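Long-range contacts in predicted acyltransferase with acyl-CoA N-acyltransferase domain (Escherichia coli, PDB 4RS2), which binds coenzyme A, probably acts as a GNAT-family N-acyltransferase, and on overexpression suppresses small-RNA-mediated silencing of multiple RNA targets: residues Phe55-Thr63 and Leu108-Leu116; His143-Pro151 and Val170-Asn181. One frame throughout, in Å; residues are numbered along the deposited sequence.

Overall arrangement
Interaction 1 is a buried contact near the middle of the chain, where helix 104-118 lies on strand 58-63 beside bound coenzyme A. Interaction 2 sits about 21 Å away, centre to centre, farther from the centre of the chain on the same sheet, and is only partly buried. Both are connected through strand 69-80, which pairs with strand 58-63 and also with strand 172-175. Their chemistry differs accordingly: leucine methyls against a helix backbone in interaction 1, but parallel backbone hydrogen bonds, a bridging water and arginine and tryptophan side chains in interaction 2. The two meet directly where Phe-55 packs on His-177, with CE2 3.3 Å from NE2.

Interaction 1: Phe55-Thr63 and Leu108-Leu116; sequences FLTLGLVAT and LVYEGLDSL
Leu-60 CD1 stands almost directly above one face of the Glu-111 to Gly-112 peptide, 3.5 Å from Gly-112 N, and the methyl Leu-108 CD2 lies over the Val-61 to Ala-62 peptide, 4.2 Å from Ala-62 N. This is the helix-on-sheet layer of the GNAT fold: helix 104-118 packs on strand 58-63, and the axes of that strand and of residues 108-116 approach to 9.3 Å and run roughly antiparallel at 145°. Having no side chain, Gly-112 lets the Leu-60 methyl reach the helix backbone; Leu-60 crosses the aliphatic part of Glu-111 on the way. Farther along, Leu-58 has CG anti to its backbone N (chi1 177°), which sends CD2 between Ser-115 CB and Leu-116 CD2, each 4.0 Å from it. A classic beta bulge, in which Thr-57 and Leu-58 both face Phe-75, begins the strand here. Leu-116 is also covered by Phe-75 and Val-88, and the side chain of Leu-108 comes within about 7 Å of bound coenzyme A. Ser-115 turns its polar end back on the helix: OG donates to Glu-111 O at 3.1 Å, from the face of that carbonyl opposite the one used by Ser-115 N.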
# COMPACT_ATOMS: atom_id res chain seq x y z
N PHE A 55 3.85 -13.39 2.41
CA PHE A 55 4.15 -12.11 3.04
C PHE A 55 3.30 -10.94 2.50
O PHE A 55 3.64 -9.78 2.63
CB PHE A 55 5.63 -11.81 2.96
CG PHE A 55 6.45 -12.78 3.72
CD1 PHE A 55 6.49 -12.71 5.09
CD2 PHE A 55 7.07 -13.84 3.09
CE1 PHE A 55 7.21 -13.60 5.82
CE2 PHE A 55 7.78 -14.76 3.82
CZ PHE A 55 7.84 -14.64 5.19
N LEU A 56 2.18 -11.27 1.89
CA LEU A 56 1.22 -10.27 1.44
C LEU A 56 0.13 -10.28 2.51
O LEU A 56 -0.73 -11.15 2.48
CB LEU A 56 0.68 -10.62 0.04
CG LEU A 56 0.09 -9.54 -0.86
CD1 LEU A 56 1.06 -8.41 -1.12
CD2 LEU A 56 -0.34 -10.15 -2.18
N THR A 57 0.18 -9.35 3.46
CA THR A 57 -0.75 -9.28 4.58
C THR A 57 -2.17 -9.02 4.15
O THR A 57 -3.11 -9.56 4.68
CB THR A 57 -0.34 -8.13 5.52
OG1 THR A 57 1.01 -8.32 5.96
CG2 THR A 57 -1.25 -8.01 6.70
N LEU A 58 -2.32 -8.11 3.19
CA LEU A 58 -3.63 -7.73 2.71
C LEU A 58 -3.44 -7.06 1.35
O LEU A 58 -2.48 -6.33 1.17
CB LEU A 58 -4.33 -6.76 3.69
CG LEU A 58 -5.71 -6.22 3.27
CD1 LEU A 58 -6.72 -7.35 3.21
CD2 LEU A 58 -6.16 -5.13 4.23
N GLY A 59 -4.33 -7.38 0.42
CA GLY A 59 -4.37 -6.75 -0.88
C GLY A 59 -5.83 -6.41 -1.17
O GLY A 59 -6.71 -7.19 -0.82
N LEU A 60 -6.07 -5.24 -1.72
CA LEU A 60 -7.41 -4.81 -2.08
C LEU A 60 -7.37 -4.46 -3.52
O LEU A 60 -6.42 -3.81 -3.99
CB LEU A 60 -7.86 -3.57 -1.29
CG LEU A 60 -8.00 -3.64 0.24
CD1 LEU A 60 -8.71 -2.39 0.72
CD2 LEU A 60 -8.76 -4.85 0.71
N VAL A 61 -8.41 -4.92 -4.23
CA VAL A 61 -8.55 -4.59 -5.64
C VAL A 61 -9.74 -3.70 -5.84
O VAL A 61 -10.73 -3.79 -5.09
CB VAL A 61 -8.76 -5.83 -6.57
CG1 VAL A 61 -7.52 -6.70 -6.63
CG2 VAL A 61 -9.95 -6.65 -6.16
N ALA A 62 -9.63 -2.84 -6.84
CA ALA A 62 -10.77 -2.07 -7.35
C ALA A 62 -11.05 -2.74 -8.69
O ALA A 62 -10.13 -3.01 -9.48
CB ALA A 62 -10.43 -0.62 -7.55
N THR A 63 -12.32 -3.00 -8.98
CA THR A 63 -12.68 -3.66 -10.24
C THR A 63 -13.77 -2.90 -10.97
O THR A 63 -14.51 -2.15 -10.35
CB THR A 63 -13.15 -5.10 -10.02
OG1 THR A 63 -14.34 -5.08 -9.24
CG2 THR A 63 -12.08 -5.92 -9.34
N LEU A 108 -8.91 3.28 -1.95
CA LEU A 108 -8.17 2.06 -1.67
C LEU A 108 -7.33 2.20 -0.40
O LEU A 108 -7.28 1.30 0.46
CB LEU A 108 -7.26 1.75 -2.85
CG LEU A 108 -7.92 1.15 -4.08
CD1 LEU A 108 -7.03 1.25 -5.29
CD2 LEU A 108 -8.25 -0.29 -3.80
N VAL A 109 -6.67 3.33 -0.26
CA VAL A 109 -5.87 3.55 0.93
C VAL A 109 -6.77 3.63 2.17
O VAL A 109 -6.50 3.02 3.22
CB VAL A 109 -5.01 4.82 0.79
CG1 VAL A 109 -4.23 5.12 2.07
CG2 VAL A 109 -4.06 4.64 -0.39
N TYR A 110 -7.86 4.38 2.07
CA TYR A 110 -8.75 4.52 3.23
C TYR A 110 -9.29 3.18 3.68
O TYR A 110 -9.27 2.85 4.86
CB TYR A 110 -9.94 5.49 2.95
CG TYR A 110 -10.79 5.65 4.19
CD1 TYR A 110 -10.47 6.59 5.15
CD2 TYR A 110 -11.89 4.85 4.41
CE1 TYR A 110 -11.21 6.72 6.31
CE2 TYR A 110 -12.66 4.99 5.56
CZ TYR A 110 -12.31 5.93 6.51
OH TYR A 110 -13.07 6.09 7.67
N GLU A 111 -9.81 2.40 2.72
CA GLU A 111 -10.39 1.10 3.05
C GLU A 111 -9.31 0.15 3.56
O GLU A 111 -9.56 -0.65 4.45
CB GLU A 111 -11.15 0.47 1.87
CG GLU A 111 -11.70 -0.92 2.21
CD GLU A 111 -12.79 -1.44 1.27
OE1 GLU A 111 -13.42 -0.64 0.53
OE2 GLU A 111 -13.04 -2.66 1.31
N GLY A 112 -8.12 0.22 2.98
CA GLY A 112 -7.01 -0.62 3.44
C GLY A 112 -6.73 -0.37 4.92
O GLY A 112 -6.65 -1.28 5.75
N LEU A 113 -6.53 0.90 5.23
CA LEU A 113 -6.25 1.31 6.59
C LEU A 113 -7.39 0.97 7.54
O LEU A 113 -7.15 0.56 8.68
CB LEU A 113 -5.87 2.80 6.65
CG LEU A 113 -4.35 3.08 6.47
CD1 LEU A 113 -3.74 2.45 5.20
CD2 LEU A 113 -4.01 4.57 6.56
N ASP A 114 -8.63 1.14 7.08
CA ASP A 114 -9.80 0.82 7.91
C ASP A 114 -9.86 -0.68 8.21
O ASP A 114 -10.13 -1.07 9.35
CB ASP A 114 -11.07 1.26 7.20
CG ASP A 114 -12.27 1.20 8.09
OD1 ASP A 114 -12.29 1.93 9.10
OD2 ASP A 114 -13.19 0.44 7.75
N SER A 115 -9.60 -1.50 7.20
CA SER A 115 -9.58 -2.95 7.35
C SER A 115 -8.47 -3.37 8.33
O SER A 115 -8.65 -4.23 9.23
CB SER A 115 -9.39 -3.61 5.99
OG SER A 115 -10.59 -3.52 5.22
N LEU A 116 -7.31 -2.77 8.16
CA LEU A 116 -6.18 -3.12 9.01
C LEU A 116 -6.48 -2.78 10.48
O LEU A 116 -6.17 -3.56 11.38
CB LEU A 116 -4.91 -2.46 8.51
CG LEU A 116 -4.42 -3.02 7.19
CD1 LEU A 116 -3.49 -2.03 6.56
CD2 LEU A 116 -3.73 -4.38 7.34

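Interaction 2: His143-Pro151 and Val170-Asn181; sequences HHDLRCRWP and VTGLVEYHEHFN
Trp-150 and Tyr-176 meet obliquely, their ring planes 51° apart and the centroid of the tryptophan six-membered ring 5.4 Å from that of the tyrosine. The corner atom Trp-150 CH2 fits between Tyr-176 CD1 and Phe-180 CB, and Tyr-176 in turn sets CD2 over the centre of the Phe-180 ring. At the tryptophan edge, in the ring plane, lies Asn-181 OD1; its amide is turned 74° from the indole, and the bond that Asn-181 OD1 accepts from Trp-150 NE1 is weak, at 3.4 Å. Arg-149 folds CG over one indole face, while its side chain crosses that of Asn-181 at about a right angle, the guanidinium and amide planes 65° apart. There NH1 and ND2 are both donors and merely touch. Arg-188 makes a cation-pi contact with the same indole.

Before this cluster the backbones pair as parallel strands. Asp-145 O accepts from Gly-172 N at 2.8 Å, Gly-172 O from Arg-147 N at 3.1 Å, and Arg-147 O from Val-174 N at 2.8 Å. Where direct pairing stops, a water continues it, accepting from Arg-149 N and donating to Val-174 O. Arg-147 is extended from CG to NE, and Leu-173 CB lies 3.8 Å from its guanidinium plane, over one face but toward the rim. Leu-146 and Val-174 share the other side of the sheet, CD2 to CG2 at 3.9 Å.

Strand 172-175 is thus held between strand 146-147, parallel to it, and strand 69-80, antiparallel. Val-174 and Tyr-176 pack on Val-78 and on Phe-157 of strand 157-161, and Phe-180 reaches Leu-46 of helix 42-53.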
# COMPACT_ATOMS: atom_id res chain seq x y z
N HIS A 143 10.05 12.48 11.69
CA HIS A 143 9.54 13.28 12.81
C HIS A 143 9.17 12.46 14.01
O HIS A 143 8.98 13.00 15.11
CB HIS A 143 8.36 14.12 12.38
CG HIS A 143 8.71 15.16 11.38
ND1 HIS A 143 7.76 15.94 10.75
CD2 HIS A 143 9.90 15.49 10.82
CE1 HIS A 143 8.36 16.76 9.91
NE2 HIS A 143 9.66 16.52 9.94
N HIS A 144 9.06 11.15 13.82
CA HIS A 144 8.77 10.21 14.89
C HIS A 144 9.96 9.30 15.14
O HIS A 144 9.84 8.27 15.80
CB HIS A 144 7.57 9.35 14.52
CG HIS A 144 6.29 10.11 14.37
ND1 HIS A 144 5.40 10.27 15.41
CD2 HIS A 144 5.75 10.74 13.31
CE1 HIS A 144 4.35 10.95 14.98
NE2 HIS A 144 4.55 11.26 13.71
N ASP A 145 11.14 9.68 14.63
CA ASP A 145 12.36 8.87 14.80
C ASP A 145 12.21 7.44 14.28
O ASP A 145 12.64 6.48 14.92
CB ASP A 145 12.86 8.88 16.27
CG ASP A 145 13.56 10.20 16.62
OD1 ASP A 145 13.58 11.12 15.77
OD2 ASP A 145 14.07 10.34 17.77
N LEU A 146 11.59 7.33 13.10
CA LEU A 146 11.45 6.07 12.38
C LEU A 146 12.12 6.20 11.01
O LEU A 146 12.00 7.23 10.34
CB LEU A 146 9.99 5.74 12.21
CG LEU A 146 9.24 5.40 13.50
CD1 LEU A 146 7.74 5.54 13.28
CD2 LEU A 146 9.61 3.99 13.96
N ARG A 147 12.86 5.17 10.61
CA ARG A 147 13.55 5.18 9.34
C ARG A 147 13.46 3.80 8.71
O ARG A 147 13.17 2.82 9.40
CB ARG A 147 15.02 5.53 9.52
CG ARG A 147 15.80 4.50 10.33
CD ARG A 147 17.22 4.95 10.65
NE ARG A 147 17.99 3.89 11.31
CZ ARG A 147 18.63 2.91 10.67
NH1 ARG A 147 18.63 2.86 9.35
NH2 ARG A 147 19.29 1.99 11.36
N CYS A 148 13.65 3.74 7.40
CA CYS A 148 13.75 2.48 6.67
C CYS A 148 15.23 2.27 6.35
O CYS A 148 16.05 3.09 6.71
CB CYS A 148 12.89 2.46 5.41
SG CYS A 148 13.41 3.55 4.08
N ARG A 149 15.56 1.17 5.70
CA ARG A 149 16.99 0.82 5.51
C ARG A 149 17.67 1.42 4.31
O ARG A 149 18.89 1.30 4.19
CB ARG A 149 17.15 -0.71 5.41
CG ARG A 149 16.59 -1.34 4.15
CD ARG A 149 17.07 -2.79 3.97
NE ARG A 149 18.43 -2.82 3.44
CZ ARG A 149 19.13 -3.93 3.20
NH1 ARG A 149 18.61 -5.12 3.48
NH2 ARG A 149 20.36 -3.83 2.71
N TRP A 150 16.92 2.10 3.45
CA TRP A 150 17.45 2.55 2.17
C TRP A 150 17.90 3.97 2.19
O TRP A 150 17.34 4.78 2.92
CB TRP A 150 16.43 2.34 1.06
CG TRP A 150 16.05 0.89 0.97
CD1 TRP A 150 16.84 -0.13 0.57
CD2 TRP A 150 14.79 0.32 1.28
NE1 TRP A 150 16.16 -1.31 0.63
CE2 TRP A 150 14.89 -1.06 1.06
CE3 TRP A 150 13.60 0.84 1.76
CZ2 TRP A 150 13.82 -1.93 1.28
CZ3 TRP A 150 12.54 -0.02 1.98
CH2 TRP A 150 12.68 -1.40 1.75
N PRO A 151 18.94 4.28 1.39
CA PRO A 151 19.41 5.64 1.41
C PRO A 151 18.48 6.61 0.71
O PRO A 151 17.70 6.21 -0.16
CB PRO A 151 20.77 5.57 0.67
CG PRO A 151 20.69 4.35 -0.16
CD PRO A 151 19.81 3.39 0.61
N VAL A 170 7.91 4.19 20.05
CA VAL A 170 8.32 3.24 19.03
C VAL A 170 9.21 4.01 18.07
O VAL A 170 8.73 4.91 17.39
CB VAL A 170 7.13 2.65 18.25
CG1 VAL A 170 7.65 1.70 17.19
CG2 VAL A 170 6.12 1.95 19.18
N THR A 171 10.49 3.64 18.03
CA THR A 171 11.49 4.35 17.21
C THR A 171 12.45 3.36 16.60
O THR A 171 12.52 2.18 17.01
CB THR A 171 12.31 5.33 18.07
OG1 THR A 171 13.05 4.60 19.07
CG2 THR A 171 11.43 6.33 18.72
N GLY A 172 13.20 3.84 15.61
CA GLY A 172 14.27 3.06 15.02
C GLY A 172 14.03 2.57 13.61
O GLY A 172 13.24 3.14 12.87
N LEU A 173 14.70 1.47 13.28
CA LEU A 173 14.66 0.91 11.96
C LEU A 173 13.44 0.04 11.73
O LEU A 173 13.22 -0.97 12.44
CB LEU A 173 15.93 0.10 11.69
CG LEU A 173 15.94 -0.67 10.37
CD1 LEU A 173 15.94 0.25 9.16
CD2 LEU A 173 17.17 -1.54 10.37
N VAL A 174 12.66 0.42 10.71
CA VAL A 174 11.50 -0.32 10.29
C VAL A 174 11.98 -1.17 9.13
O VAL A 174 12.40 -0.65 8.10
CB VAL A 174 10.38 0.63 9.82
CG1 VAL A 174 9.21 -0.18 9.29
CG2 VAL A 174 9.99 1.60 10.94
N GLU A 175 11.91 -2.50 9.29
CA GLU A 175 12.38 -3.42 8.27
C GLU A 175 11.25 -4.07 7.49
O GLU A 175 10.32 -4.66 8.07
CB GLU A 175 13.22 -4.51 8.94
CG GLU A 175 14.65 -4.08 9.24
CD GLU A 175 15.64 -4.48 8.17
OE1 GLU A 175 15.49 -4.12 6.99
OE2 GLU A 175 16.59 -5.18 8.52
N TYR A 176 11.34 -3.96 6.16
CA TYR A 176 10.39 -4.61 5.26
C TYR A 176 10.94 -6.02 4.99
O TYR A 176 12.08 -6.36 5.33
CB TYR A 176 10.30 -3.89 3.93
CG TYR A 176 9.56 -2.57 3.86
CD1 TYR A 176 10.07 -1.43 4.46
CD2 TYR A 176 8.42 -2.44 3.10
CE1 TYR A 176 9.40 -0.20 4.36
CE2 TYR A 176 7.75 -1.23 2.99
CZ TYR A 176 8.24 -0.11 3.62
OH TYR A 176 7.64 1.10 3.52
N HIS A 177 10.12 -6.86 4.39
CA HIS A 177 10.56 -8.18 4.00
C HIS A 177 11.67 -8.05 2.95
O HIS A 177 11.73 -7.06 2.19
CB HIS A 177 9.40 -8.91 3.41
CG HIS A 177 9.69 -10.33 3.13
ND1 HIS A 177 10.13 -10.77 1.91
CD2 HIS A 177 9.68 -11.41 3.94
CE1 HIS A 177 10.33 -12.07 1.96
NE2 HIS A 177 10.06 -12.48 3.18
N GLU A 178 12.56 -9.02 2.90
CA GLU A 178 13.68 -8.94 1.96
C GLU A 178 13.28 -8.85 0.50
O GLU A 178 14.07 -8.41 -0.32
CB GLU A 178 14.62 -10.10 2.19
CG GLU A 178 14.02 -11.45 1.91
CD GLU A 178 14.93 -12.57 2.30
OE1 GLU A 178 15.92 -12.78 1.58
OE2 GLU A 178 14.64 -13.23 3.31
N HIS A 179 12.05 -9.24 0.15
CA HIS A 179 11.60 -9.13 -1.24
C HIS A 179 11.60 -7.69 -1.71
O HIS A 179 11.60 -7.42 -2.92
CB HIS A 179 10.20 -9.72 -1.47
CG HIS A 179 10.16 -11.21 -1.45
ND1 HIS A 179 11.23 -12.00 -1.84
CD2 HIS A 179 9.15 -12.07 -1.18
CE1 HIS A 179 10.89 -13.26 -1.75
NE2 HIS A 179 9.64 -13.34 -1.35
N PHE A 180 11.65 -6.75 -0.78
CA PHE A 180 11.72 -5.31 -1.14
C PHE A 180 13.10 -4.82 -1.55
O PHE A 180 13.25 -3.67 -1.99
CB PHE A 180 11.18 -4.44 0.00
CG PHE A 180 9.68 -4.37 0.06
CD1 PHE A 180 8.95 -5.38 0.66
CD2 PHE A 180 8.99 -3.30 -0.50
CE1 PHE A 180 7.60 -5.33 0.71
CE2 PHE A 180 7.63 -3.25 -0.46
CZ PHE A 180 6.92 -4.27 0.16
N ASN A 181 14.12 -5.67 -1.38
CA ASN A 181 15.50 -5.28 -1.70
C ASN A 181 15.82 -5.53 -3.15
O ASN A 181 16.84 -6.13 -3.48
CB ASN A 181 16.44 -6.06 -0.79
CG ASN A 181 16.21 -5.74 0.68
OD1 ASN A 181 15.68 -4.68 1.02
ND2 ASN A 181 16.55 -6.67 1.55
O HOH W 1 7.98 7.51 17.60
O HOH W 2 13.52 -0.79 5.63